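Local coordinates for putative sensory box/GGDEF family protein (Vibrio parahaemolyticus, PDB 3LID) that probably makes cyclic di-GMP from two GTP through its GGDEF domain, with this chain as its extracellular PDC-fold sensor domain, at residues L155-V160 with Q165-L170; F84-T87 with E91-R94; F119-S124 with Q129-G134. All coordinates share one frame; numbering follows the deposited sequence.

Interaction 1: L155-V160 with Q165-L170; sequences LMPISV and QGYLVL
Met156 and Leu168 face each other as an antiparallel hydrogen-bonded pair and bind twice: Met156 N reaches Leu168 O at 3.0 Å, and Leu168 N returns to Met156 O at 2.8 Å. Farther along the hairpin the pattern changes. Ile158 N donates to Gly166 O, while Ile158 O accepts from Gln165 N at 2.8 Å over a nearly straight bond (167°, against 141° for Met156 N), so two consecutive residues face one: a classic beta bulge. The backbone angles of Gly166 would press a CB against the carbonyl oxygen of Gln165. The non-hydrogen-bonded positions contribute weaker polar contacts, as at Pro157 CA, which approaches Gly166 O at 3.4 Å.

Side chains alternate between two faces. On the one bearing Leu155, Pro157, Tyr167 and Val169, Leu155 lies alongside Val169 and its CD2 touches both methyls, 3.9 Å from CG2. The pyrrolidine of Pro157 crosses the Tyr167 ring, with CB 3.8 Å from CE1. On the other face CG1 of Ile158 meets CB of Leu168 at 4.1 Å; chi1 of -61° sets that branch beside the backbone N, while CG2 takes the position anti to it. Near the turn, Val160 CG2 rests on Gln165 CG.

Polar ends find partners outside the pairing: Tyr167 OH with Arg164, Ser159 OG with Glu128 and Gln165 NE2 with the carbonyl of Val163. Pro157 has no N-H to give, and its carbonyl accepts a backbone hydrogen bond from Glu128. Within the seven-stranded antiparallel sheet, helix 9-45 packs on Leu168 through Leu44 and helix 117-124 on Leu155 and Tyr167. The chemistry therefore divides cleanly: backbone amides fix the register and accommodate the bulge, while mostly apolar side chains meet these helices.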
ATOM      1  N   LEU A 155      -1.366 -10.615  -7.585  1.00 14.68           N
ATOM      2  CA  LEU A 155      -1.935 -11.298  -8.753  1.00 13.65           C
ATOM      3  C   LEU A 155      -1.428 -12.710  -8.789  1.00 16.19           C
ATOM      4  O   LEU A 155      -0.264 -12.933  -8.590  1.00 15.89           O
ATOM      5  CB  LEU A 155      -1.441 -10.571  -9.973  1.00 14.50           C
ATOM      6  CG  LEU A 155      -1.738  -9.069  -9.974  1.00 14.03           C
ATOM      7  CD1 LEU A 155      -1.000  -8.453 -11.184  1.00 13.29           C
ATOM      8  CD2 LEU A 155      -3.334  -8.844 -10.189  1.00 14.71           C
ATOM      9  N   MET A 156      -2.341 -13.687  -9.016  1.00 15.42           N
ATOM     10  CA  MET A 156      -1.917 -15.098  -9.054  1.00 15.78           C
ATOM     11  C   MET A 156      -2.886 -15.831  -9.993  1.00 15.88           C
ATOM     12  O   MET A 156      -4.063 -16.042  -9.624  1.00 16.43           O
ATOM     13  CB  MET A 156      -1.968 -15.656  -7.611  1.00 17.13           C
ATOM     14  CG  MET A 156      -1.543 -17.127  -7.479  1.00 19.42           C
ATOM     15  SD  MET A 156      -1.832 -17.671  -5.836  1.00 24.74           S
ATOM     16  CE  MET A 156      -1.337 -19.317  -6.215  1.00 24.93           C
ATOM     17  N   PRO A 157      -2.376 -16.310 -11.131  1.00 17.46           N
ATOM     18  CA  PRO A 157      -3.268 -17.166 -11.996  1.00 15.87           C
ATOM     19  C   PRO A 157      -3.473 -18.509 -11.270  1.00 16.20           C
ATOM     20  O   PRO A 157      -2.539 -19.029 -10.610  1.00 16.45           O
ATOM     21  CB  PRO A 157      -2.466 -17.386 -13.274  1.00 17.41           C
ATOM     22  CG  PRO A 157      -1.360 -16.233 -13.190  1.00 16.64           C
ATOM     23  CD  PRO A 157      -1.053 -16.078 -11.737  1.00 17.12           C
ATOM     24  N   ILE A 158      -4.707 -19.061 -11.343  1.00 15.19           N
ATOM     25  CA  ILE A 158      -5.065 -20.226 -10.592  1.00 15.93           C
ATOM     26  C   ILE A 158      -5.478 -21.291 -11.670  1.00 17.32           C
ATOM     27  O   ILE A 158      -6.249 -20.983 -12.552  1.00 18.46           O
ATOM     28  CB  ILE A 158      -6.303 -20.009  -9.678  1.00 16.51           C
ATOM     29  CG1 ILE A 158      -6.000 -18.871  -8.635  1.00 15.82           C
ATOM     30  CG2 ILE A 158      -6.580 -21.395  -8.916  1.00 15.81           C
ATOM     31  CD1 ILE A 158      -4.741 -19.154  -7.782  1.00 14.04           C
ATOM     32  N   SER A 159      -4.912 -22.483 -11.524  1.00 18.36           N
ATOM     33  CA  SER A 159      -5.196 -23.559 -12.504  1.00 18.07           C
ATOM     34  C   SER A 159      -5.759 -24.802 -11.797  1.00 18.25           C
ATOM     35  O   SER A 159      -5.606 -25.018 -10.568  1.00 18.14           O
ATOM     36  CB  SER A 159      -3.952 -23.907 -13.311  1.00 18.29           C
ATOM     37  OG  SER A 159      -2.922 -24.444 -12.474  1.00 21.36           O
ATOM     38  N   VAL A 160      -6.423 -25.655 -12.586  1.00 17.99           N
ATOM     39  CA  VAL A 160      -6.992 -26.947 -12.080  1.00 18.44           C
ATOM     40  C   VAL A 160      -6.559 -27.944 -13.167  1.00 18.62           C
ATOM     41  O   VAL A 160      -6.865 -27.695 -14.361  1.00 18.04           O
ATOM     42  CB  VAL A 160      -8.512 -26.925 -12.000  1.00 20.37           C
ATOM     43  CG1 VAL A 160      -9.063 -28.338 -11.735  1.00 22.88           C
ATOM     44  CG2 VAL A 160      -8.984 -25.992 -10.881  1.00 20.54           C
ATOM     45  N   GLN A 165      -7.898 -21.302 -14.767  1.00 17.14           N
ATOM     46  CA  GLN A 165      -9.314 -20.961 -14.513  1.00 17.85           C
ATOM     47  C   GLN A 165      -9.581 -19.457 -14.403  1.00 17.53           C
ATOM     48  O   GLN A 165     -10.706 -18.983 -14.570  1.00 16.60           O
ATOM     49  CB  GLN A 165      -9.781 -21.638 -13.211  1.00 19.74           C
ATOM     50  CG  GLN A 165      -9.606 -23.193 -13.303  1.00 21.28           C
ATOM     51  CD  GLN A 165     -10.442 -23.765 -14.501  1.00 19.67           C
ATOM     52  OE1 GLN A 165     -11.663 -23.618 -14.502  1.00 24.45           O
ATOM     53  NE2 GLN A 165      -9.798 -24.434 -15.459  1.00 19.27           N
ATOM     54  N   GLY A 166      -8.526 -18.721 -14.114  1.00 16.17           N
ATOM     55  CA  GLY A 166      -8.717 -17.279 -13.833  1.00 14.85           C
ATOM     56  C   GLY A 166      -7.555 -16.790 -12.943  1.00 14.87           C
ATOM     57  O   GLY A 166      -6.512 -17.390 -12.854  1.00 15.70           O
ATOM     58  N   TYR A 167      -7.851 -15.696 -12.249  1.00 14.15           N
ATOM     59  CA  TYR A 167      -6.812 -14.993 -11.482  1.00 15.06           C
ATOM     60  C   TYR A 167      -7.349 -14.640 -10.141  1.00 15.72           C
ATOM     61  O   TYR A 167      -8.425 -14.057 -10.031  1.00 16.31           O
ATOM     62  CB  TYR A 167      -6.436 -13.677 -12.218  1.00 14.99           C
ATOM     63  CG  TYR A 167      -5.967 -14.004 -13.626  1.00 14.36           C
ATOM     64  CD1 TYR A 167      -4.610 -14.262 -13.872  1.00 15.64           C
ATOM     65  CD2 TYR A 167      -6.870 -14.057 -14.680  1.00 17.30           C
ATOM     66  CE1 TYR A 167      -4.172 -14.636 -15.174  1.00 18.45           C
ATOM     67  CE2 TYR A 167      -6.463 -14.447 -15.977  1.00 15.66           C
ATOM     68  CZ  TYR A 167      -5.094 -14.723 -16.192  1.00 18.87           C
ATOM     69  OH  TYR A 167      -4.690 -15.082 -17.445  1.00 19.17           O
ATOM     70  N   LEU A 168      -6.575 -14.959  -9.105  1.00 14.12           N
ATOM     71  CA  LEU A 168      -6.845 -14.386  -7.775  1.00 14.16           C
ATOM     72  C   LEU A 168      -6.204 -13.004  -7.724  1.00 14.20           C
ATOM     73  O   LEU A 168      -5.046 -12.867  -8.094  1.00 14.29           O
ATOM     74  CB  LEU A 168      -6.180 -15.281  -6.743  1.00 14.17           C
ATOM     75  CG  LEU A 168      -6.235 -14.765  -5.321  1.00 16.04           C
ATOM     76  CD1 LEU A 168      -7.700 -14.822  -4.833  1.00 16.35           C
ATOM     77  CD2 LEU A 168      -5.374 -15.670  -4.379  1.00 18.13           C
ATOM     78  N   VAL A 169      -6.950 -11.999  -7.258  1.00 12.77           N
ATOM     79  CA  VAL A 169      -6.438 -10.646  -7.182  1.00 14.07           C
ATOM     80  C   VAL A 169      -6.771 -10.113  -5.812  1.00 15.66           C
ATOM     81  O   VAL A 169      -7.938 -10.147  -5.375  1.00 12.84           O
ATOM     82  CB  VAL A 169      -7.143  -9.723  -8.202  1.00 14.07           C
ATOM     83  CG1 VAL A 169      -6.586  -8.303  -8.104  1.00 14.60           C
ATOM     84  CG2 VAL A 169      -6.911 -10.259  -9.649  1.00 13.72           C
ATOM     85  N   LEU A 170      -5.751  -9.567  -5.128  1.00 14.13           N
ATOM     86  CA  LEU A 170      -6.007  -9.036  -3.784  1.00 14.23           C
ATOM     87  C   LEU A 170      -5.587  -7.578  -3.783  1.00 14.39           C
ATOM     88  O   LEU A 170      -4.488  -7.288  -4.178  1.00 15.18           O
ATOM     89  CB  LEU A 170      -5.084  -9.802  -2.754  1.00 15.33           C
ATOM     90  CG  LEU A 170      -5.015 -11.328  -3.008  1.00 16.08           C
ATOM     91  CD1 LEU A 170      -3.962 -11.949  -2.093  1.00 22.50           C
ATOM     92  CD2 LEU A 170      -6.438 -11.862  -2.691  1.00 19.51           C
TER

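Interaction 2: F84-T87 with E91-R94; sequences FLDT and EKVR
Phe84 and Val93 form an antiparallel hydrogen-bonded pair, with Phe84 N bound to Val93 O at 2.9 Å, and the next pairing, Leu85 with Glu91, is displaced by one residue because Lys92 and Val93 both face Phe84 in a classic beta bulge. Phe84 O consequently takes two amides: Lys92 N at 2.8 Å, nearly along the C=O axis, and Val93 N at 3.2 Å, in the carbonyl plane on a lone pair.

The side chains follow this backbone. Phe84 CB meets Val93 CB at 4.0 Å, but its CG stands opposite the backbone N across the CA–CB bond (chi1 -175°), and the ring leads away from Val93, leaving Lys92 CB near the plane at its edge. Leu85 and Glu91 run alongside each other, CD1 of the leucine 4.0 Å from CG of the glutamate. The bent chain of Lys92 crosses Asp86, its CD 3.6 Å from OD2. Their charged ends do not meet directly. A water bridges them, donating to Asp86 OD2 at 2.6 Å and accepting from Lys92 NZ at 3.1 Å. Asp86 OD1 instead accepts from Thr90 N and bonds Ser88 OG within the turn, and Glu91 is held by salt bridges to Arg111 and Arg83.

The hairpin belongs to the seven-stranded antiparallel sheet. Strand 163-173 flanks strand 79-86 on the side away from strand 91-98, while helices 48-55 and 59-76 pack on Phe84 and Val93 through Leu50, Leu54, Leu65 and Trp69.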
ATOM      1  N   PHE A  84     -11.888 -12.998  -7.573  1.00 13.78           N
ATOM      2  CA  PHE A  84     -11.454 -13.982  -8.547  1.00 13.63           C
ATOM      3  C   PHE A  84     -12.003 -13.477  -9.898  1.00 15.09           C
ATOM      4  O   PHE A  84     -13.193 -13.128 -10.013  1.00 14.96           O
ATOM      5  CB  PHE A  84     -12.051 -15.386  -8.268  1.00 14.19           C
ATOM      6  CG  PHE A  84     -11.503 -16.415  -9.200  1.00 14.99           C
ATOM      7  CD1 PHE A  84     -10.211 -16.912  -9.013  1.00 17.26           C
ATOM      8  CD2 PHE A  84     -12.232 -16.764 -10.365  1.00 17.91           C
ATOM      9  CE1 PHE A  84      -9.659 -17.814  -9.890  1.00 22.10           C
ATOM     10  CE2 PHE A  84     -11.654 -17.726 -11.323  1.00 17.58           C
ATOM     11  CZ  PHE A  84     -10.370 -18.236 -11.025  1.00 16.98           C
ATOM     12  N   LEU A  85     -11.103 -13.331 -10.881  1.00 13.99           N
ATOM     13  CA  LEU A  85     -11.466 -12.958 -12.274  1.00 13.73           C
ATOM     14  C   LEU A  85     -11.307 -14.205 -13.129  1.00 14.04           C
ATOM     15  O   LEU A  85     -10.374 -14.982 -12.977  1.00 14.94           O
ATOM     16  CB  LEU A  85     -10.503 -11.847 -12.833  1.00 14.64           C
ATOM     17  CG  LEU A  85     -10.813 -10.408 -12.363  1.00 15.69           C
ATOM     18  CD1 LEU A  85     -10.786 -10.236 -10.842  1.00 16.14           C
ATOM     19  CD2 LEU A  85      -9.627  -9.502 -12.979  1.00 16.48           C
ATOM     20  N   ASP A  86     -12.222 -14.372 -14.086  1.00 15.04           N
ATOM     21  CA  ASP A  86     -12.029 -15.546 -14.952  1.00 15.15           C
ATOM     22  C   ASP A  86     -10.981 -15.259 -16.014  1.00 15.46           C
ATOM     23  O   ASP A  86     -10.385 -14.143 -16.033  1.00 17.65           O
ATOM     24  CB  ASP A  86     -13.396 -15.958 -15.511  1.00 15.95           C
ATOM     25  CG  ASP A  86     -13.996 -14.965 -16.513  1.00 19.03           C
ATOM     26  OD1 ASP A  86     -13.364 -14.004 -17.058  1.00 19.81           O
ATOM     27  OD2 ASP A  86     -15.245 -15.138 -16.777  1.00 24.32           O
ATOM     28  N   THR A  87     -10.771 -16.226 -16.929  1.00 17.59           N
ATOM     29  CA  THR A  87      -9.679 -16.001 -17.887  1.00 18.37           C
ATOM     30  C   THR A  87      -9.944 -14.860 -18.839  1.00 18.62           C
ATOM     31  O   THR A  87      -9.017 -14.308 -19.398  1.00 20.63           O
ATOM     32  CB  THR A  87      -9.339 -17.273 -18.711  1.00 19.69           C
ATOM     33  OG1 THR A  87     -10.542 -17.678 -19.388  1.00 21.06           O
ATOM     34  CG2 THR A  87      -8.876 -18.372 -17.795  1.00 21.32           C
ATOM     35  N   GLU A  91     -14.842 -10.182 -13.467  1.00 15.40           N
ATOM     36  CA  GLU A  91     -14.941 -10.529 -12.033  1.00 15.05           C
ATOM     37  C   GLU A  91     -16.031 -11.586 -11.836  1.00 15.57           C
ATOM     38  O   GLU A  91     -17.170 -11.406 -12.343  1.00 16.37           O
ATOM     39  CB  GLU A  91     -15.338  -9.300 -11.254  1.00 14.62           C
ATOM     40  CG  GLU A  91     -14.209  -8.179 -11.302  1.00 17.57           C
ATOM     41  CD  GLU A  91     -14.654  -6.885 -10.699  1.00 18.50           C
ATOM     42  OE1 GLU A  91     -15.859  -6.536 -10.853  1.00 17.19           O
ATOM     43  OE2 GLU A  91     -13.771  -6.180 -10.041  1.00 16.71           O
ATOM     44  N   LYS A  92     -15.715 -12.629 -11.102  1.00 14.20           N
ATOM     45  CA  LYS A  92     -16.688 -13.723 -10.840  1.00 15.05           C
ATOM     46  C   LYS A  92     -16.980 -13.748  -9.322  1.00 16.15           C
ATOM     47  O   LYS A  92     -18.133 -14.087  -8.891  1.00 16.43           O
ATOM     48  CB  LYS A  92     -16.119 -15.063 -11.221  1.00 15.62           C
ATOM     49  CG  LYS A  92     -15.736 -15.180 -12.734  1.00 19.52           C
ATOM     50  CD  LYS A  92     -16.944 -15.067 -13.600  1.00 28.97           C
ATOM     51  CE  LYS A  92     -17.926 -16.119 -13.176  1.00 33.07           C
ATOM     52  NZ  LYS A  92     -18.809 -16.378 -14.304  1.00 39.36           N
ATOM     53  N   VAL A  93     -15.964 -13.387  -8.512  1.00 15.78           N
ATOM     54  CA  VAL A  93     -16.142 -13.418  -7.045  1.00 15.23           C
ATOM     55  C   VAL A  93     -15.534 -12.126  -6.571  1.00 14.79           C
ATOM     56  O   VAL A  93     -14.415 -11.789  -6.979  1.00 14.30           O
ATOM     57  CB  VAL A  93     -15.397 -14.547  -6.341  1.00 15.86           C
ATOM     58  CG1 VAL A  93     -15.821 -14.551  -4.867  1.00 16.60           C
ATOM     59  CG2 VAL A  93     -15.813 -15.944  -6.949  1.00 19.00           C
ATOM     60  N   ARG A  94     -16.295 -11.351  -5.800  1.00 13.15           N
ATOM     61  CA  ARG A  94     -15.744 -10.058  -5.380  1.00 14.59           C
ATOM     62  C   ARG A  94     -16.180  -9.759  -3.937  1.00 15.47           C
ATOM     63  O   ARG A  94     -17.376  -9.518  -3.677  1.00 16.05           O
ATOM     64  CB  ARG A  94     -16.326  -8.974  -6.302  1.00 13.70           C
ATOM     65  CG  ARG A  94     -15.876  -7.564  -5.934  1.00 14.92           C
ATOM     66  CD  ARG A  94     -16.199  -6.579  -7.066  1.00 18.06           C
ATOM     67  NE  ARG A  94     -15.684  -5.263  -6.719  1.00 15.88           N
ATOM     68  CZ  ARG A  94     -16.345  -4.105  -6.876  1.00 18.07           C
ATOM     69  NH1 ARG A  94     -17.589  -4.037  -7.399  1.00 20.94           N
ATOM     70  NH2 ARG A  94     -15.735  -2.969  -6.473  1.00 19.55           N
TER
HETATM   71  O   HOH W   1     -16.660 -17.291 -16.336  1.00 41.66           O

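Interaction 3: F119-S124 with Q129-G134; sequences FKYAQS and QISAWG. With EDO (1,2-ethanediol), chain G.
Tyr121 and Trp133 are brought together by matching first torsions: in each, CG lies opposite the backbone N (chi1 177° and -172°), so the tyrosine ring leaves the helix toward segment 129-134 and the indole swings back to meet its base. Ser131 uses the same setting to present OG to the phenol.

The closest apolar approach is Tyr121 CB to Trp133 CZ3 at 3.4 Å, with CE3 beside it. The two rings are inclined at 40° and their six-membered centroids stand 5.6 Å apart, an oblique pairing that is neither stacked nor edge-to-face. At the other end of the phenol, Tyr121 OH and Ser131 OG share a 2.7 Å hydrogen bond whose donor is not settled; Ser131 OG lies in the ring plane, at its edge. This bond and the indole contact hold the phenol at its hydroxyl and at its root. The backbone carbonyl of Tyr121 accepts Ser124 OG at 2.7 Å, in plane on a lone pair, while Trp133 NE1 bonds Glu136.

A molecule of 1,2-ethanediol, probably from the crystallisation liquor, lies against one face of the tyrosine ring, its C1 3.4 Å from Tyr121 CZ. Its O1 donates to Ala132 O at 2.9 Å, and O2 comes within 3.8 Å of Trp133 CZ3. Tyr121, Trp133 and the Ala132 carbonyl bracket the diol at the surface; no natural ligand is implied. Helix 117-124 and strand 131-140, joined by a short loop, here place a helix against the seven-stranded antiparallel sheet, the helix-on-sheet layering characteristic of PDC (Cache) sensor domains.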
ATOM      1  N   PHE A 119      -4.350  -6.376 -15.371  1.00 15.22           N
ATOM      2  CA  PHE A 119      -4.890  -7.635 -15.841  1.00 14.80           C
ATOM      3  C   PHE A 119      -4.037  -8.223 -16.948  1.00 15.30           C
ATOM      4  O   PHE A 119      -3.713  -9.418 -16.923  1.00 15.38           O
ATOM      5  CB  PHE A 119      -6.345  -7.517 -16.326  1.00 14.44           C
ATOM      6  CG  PHE A 119      -6.827  -8.807 -16.891  1.00 16.93           C
ATOM      7  CD1 PHE A 119      -7.087  -9.886 -16.057  1.00 18.42           C
ATOM      8  CD2 PHE A 119      -6.945  -8.952 -18.270  1.00 20.35           C
ATOM      9  CE1 PHE A 119      -7.532 -11.092 -16.609  1.00 18.60           C
ATOM     10  CE2 PHE A 119      -7.384 -10.180 -18.821  1.00 20.79           C
ATOM     11  CZ  PHE A 119      -7.657 -11.198 -17.995  1.00 20.99           C
ATOM     12  N   LYS A 120      -3.638  -7.401 -17.901  1.00 16.28           N
ATOM     13  CA  LYS A 120      -2.758  -7.916 -18.939  1.00 18.38           C
ATOM     14  C   LYS A 120      -1.447  -8.429 -18.344  1.00 17.40           C
ATOM     15  O   LYS A 120      -0.886  -9.419 -18.824  1.00 18.61           O
ATOM     16  CB  LYS A 120      -2.490  -6.771 -19.914  1.00 17.77           C
ATOM     17  CG  LYS A 120      -3.828  -6.346 -20.636  1.00 20.97           C
ATOM     18  CD  LYS A 120      -3.625  -5.182 -21.623  1.00 25.48           C
ATOM     19  CE  LYS A 120      -4.987  -4.813 -22.180  1.00 34.50           C
ATOM     20  NZ  LYS A 120      -4.841  -3.605 -23.029  1.00 43.93           N
ATOM     21  N   TYR A 121      -0.934  -7.747 -17.313  1.00 16.99           N
ATOM     22  CA  TYR A 121       0.270  -8.253 -16.593  1.00 18.29           C
ATOM     23  C   TYR A 121      -0.014  -9.628 -15.936  1.00 16.92           C
ATOM     24  O   TYR A 121       0.732 -10.610 -16.093  1.00 16.87           O
ATOM     25  CB  TYR A 121       0.731  -7.209 -15.565  1.00 17.07           C
ATOM     26  CG  TYR A 121       1.917  -7.757 -14.771  1.00 18.85           C
ATOM     27  CD1 TYR A 121       3.125  -7.995 -15.413  1.00 19.19           C
ATOM     28  CD2 TYR A 121       1.802  -8.052 -13.426  1.00 18.22           C
ATOM     29  CE1 TYR A 121       4.237  -8.512 -14.697  1.00 19.77           C
ATOM     30  CE2 TYR A 121       2.885  -8.596 -12.709  1.00 18.75           C
ATOM     31  CZ  TYR A 121       4.084  -8.803 -13.338  1.00 19.90           C
ATOM     32  OH  TYR A 121       5.109  -9.357 -12.594  1.00 20.47           O
ATOM     33  N   ALA A 122      -1.156  -9.722 -15.250  1.00 16.35           N
ATOM     34  CA  ALA A 122      -1.481 -11.014 -14.575  1.00 16.44           C
ATOM     35  C   ALA A 122      -1.520 -12.148 -15.639  1.00 16.66           C
ATOM     36  O   ALA A 122      -1.142 -13.261 -15.343  1.00 17.70           O
ATOM     37  CB  ALA A 122      -2.881 -10.894 -13.912  1.00 16.75           C
ATOM     38  N   GLN A 123      -2.007 -11.855 -16.825  1.00 16.35           N
ATOM     39  CA  GLN A 123      -2.126 -12.904 -17.847  1.00 18.61           C
ATOM     40  C   GLN A 123      -0.764 -13.426 -18.232  1.00 20.94           C
ATOM     41  O   GLN A 123      -0.625 -14.585 -18.595  1.00 19.82           O
ATOM     42  CB  GLN A 123      -2.740 -12.317 -19.114  1.00 17.50           C
ATOM     43  CG  GLN A 123      -4.204 -11.953 -18.991  1.00 20.28           C
ATOM     44  CD  GLN A 123      -4.814 -11.526 -20.326  1.00 28.05           C
ATOM     45  OE1 GLN A 123      -4.564 -10.411 -20.801  1.00 27.41           O
ATOM     46  NE2 GLN A 123      -5.622 -12.399 -20.916  1.00 24.77           N
ATOM     47  N   SER A 124       0.232 -12.522 -18.248  1.00 20.96           N
ATOM     48  CA  SER A 124       1.624 -12.892 -18.516  1.00 21.00           C
ATOM     49  C   SER A 124       2.318 -13.789 -17.494  1.00 21.67           C
ATOM     50  O   SER A 124       3.359 -14.417 -17.789  1.00 21.51           O
ATOM     51  CB  SER A 124       2.456 -11.607 -18.728  1.00 19.96           C
ATOM     52  OG  SER A 124       2.985 -11.117 -17.517  1.00 21.90           O
ATOM     53  N   GLN A 129       1.883 -18.688 -10.118  1.00 20.66           N
ATOM     54  CA  GLN A 129       2.918 -17.699  -9.809  1.00 22.58           C
ATOM     55  C   GLN A 129       2.301 -16.492  -9.139  1.00 21.91           C
ATOM     56  O   GLN A 129       1.374 -15.881  -9.693  1.00 22.46           O
ATOM     57  CB  GLN A 129       3.588 -17.231 -11.110  1.00 20.22           C
ATOM     58  CG  GLN A 129       4.680 -16.133 -10.834  1.00 25.07           C
ATOM     59  CD  GLN A 129       5.320 -15.588 -12.067  1.00 25.32           C
ATOM     60  OE1 GLN A 129       5.017 -15.944 -13.215  1.00 22.30           O
ATOM     61  NE2 GLN A 129       6.252 -14.639 -11.830  1.00 27.43           N
ATOM     62  N   ILE A 130       2.833 -16.096  -7.982  1.00 21.42           N
ATOM     63  CA  ILE A 130       2.309 -14.901  -7.304  1.00 19.51           C
ATOM     64  C   ILE A 130       3.173 -13.697  -7.660  1.00 19.94           C
ATOM     65  O   ILE A 130       4.412 -13.758  -7.489  1.00 18.83           O
ATOM     66  CB  ILE A 130       2.320 -15.131  -5.829  1.00 20.69           C
ATOM     67  CG1 ILE A 130       1.546 -16.444  -5.500  1.00 22.85           C
ATOM     68  CG2 ILE A 130       1.674 -13.917  -5.143  1.00 24.37           C
ATOM     69  CD1 ILE A 130       1.465 -16.771  -4.000  1.00 25.93           C
ATOM     70  N   SER A 131       2.589 -12.622  -8.174  1.00 17.90           N
ATOM     71  CA  SER A 131       3.376 -11.452  -8.392  1.00 17.07           C
ATOM     72  C   SER A 131       2.485 -10.280  -7.962  1.00 16.98           C
ATOM     73  O   SER A 131       1.530 -10.472  -7.234  1.00 16.17           O
ATOM     74  CB  SER A 131       3.783 -11.315  -9.854  1.00 17.98           C
ATOM     75  OG  SER A 131       4.730 -10.207 -10.066  1.00 20.34           O
ATOM     76  N   ALA A 132       2.854  -9.068  -8.371  1.00 16.32           N
ATOM     77  CA  ALA A 132       2.140  -7.871  -7.902  1.00 15.21           C
ATOM     78  C   ALA A 132       2.254  -6.714  -8.864  1.00 16.08           C
ATOM     79  O   ALA A 132       3.240  -6.638  -9.602  1.00 17.58           O
ATOM     80  CB  ALA A 132       2.621  -7.406  -6.455  1.00 16.26           C
ATOM     81  N   TRP A 133       1.250  -5.831  -8.876  1.00 15.46           N
ATOM     82  CA  TRP A 133       1.244  -4.675  -9.749  1.00 14.39           C
ATOM     83  C   TRP A 133       1.726  -3.466  -8.891  1.00 14.81           C
ATOM     84  O   TRP A 133       1.542  -3.449  -7.661  1.00 15.40           O
ATOM     85  CB  TRP A 133      -0.194  -4.445 -10.260  1.00 14.87           C
ATOM     86  CG  TRP A 133      -0.309  -3.395 -11.310  1.00 12.91           C
ATOM     87  CD1 TRP A 133      -1.048  -2.261 -11.238  1.00 13.79           C
ATOM     88  CD2 TRP A 133       0.296  -3.431 -12.621  1.00 15.52           C
ATOM     89  NE1 TRP A 133      -0.909  -1.553 -12.437  1.00 17.34           N
ATOM     90  CE2 TRP A 133      -0.080  -2.234 -13.280  1.00 16.85           C
ATOM     91  CE3 TRP A 133       1.188  -4.329 -13.242  1.00 18.63           C
ATOM     92  CZ2 TRP A 133       0.321  -1.922 -14.598  1.00 18.87           C
ATOM     93  CZ3 TRP A 133       1.617  -4.031 -14.590  1.00 20.03           C
ATOM     94  CH2 TRP A 133       1.204  -2.824 -15.226  1.00 19.88           C
ATOM     95  N   GLY A 134       2.368  -2.487  -9.558  1.00 17.03           N
ATOM     96  CA  GLY A 134       2.751  -1.217  -8.823  1.00 17.82           C
ATOM     97  C   GLY A 134       1.504  -0.527  -8.230  1.00 17.27           C
ATOM     98  O   GLY A 134       0.388  -0.604  -8.758  1.00 16.00           O
TER
HETATM   99  C1  EDO G   4       5.315  -5.850 -12.235  0.70 35.19           C
HETATM  100  O1  EDO G   4       4.746  -4.906 -11.314  0.70 32.41           O
HETATM  101  C2  EDO G   4       5.344  -5.255 -13.632  0.70 33.83           C
HETATM  102  O2  EDO G   4       5.213  -3.839 -13.521  0.70 32.83           O

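Overall arrangement
All three contacts use one seven-stranded antiparallel sheet. Interactions 1 and 2, centres about 9 Å apart, join where strand 163-173 meets strand 79-86: Tyr167 N lies 2.7 Å from Leu85 O, a probable hydrogen bond, and the rim of the Phe84 ring packs against Gly166, CZ to CA 3.4 Å. On the opposite flank of the interaction 1 hairpin, Ser131 N of interaction 3 is 2.9 Å from Leu155 O. Helix 117-124 links all three, as Phe119 meets Tyr167 edge-to-face and Phe119 CD1 lies 4.0 Å from Leu85 CD2. Bound phosphate, probably from the crystallisation liquor, lies about 6 Å from the Val169 side chain and about 5 Å from that of Glu91.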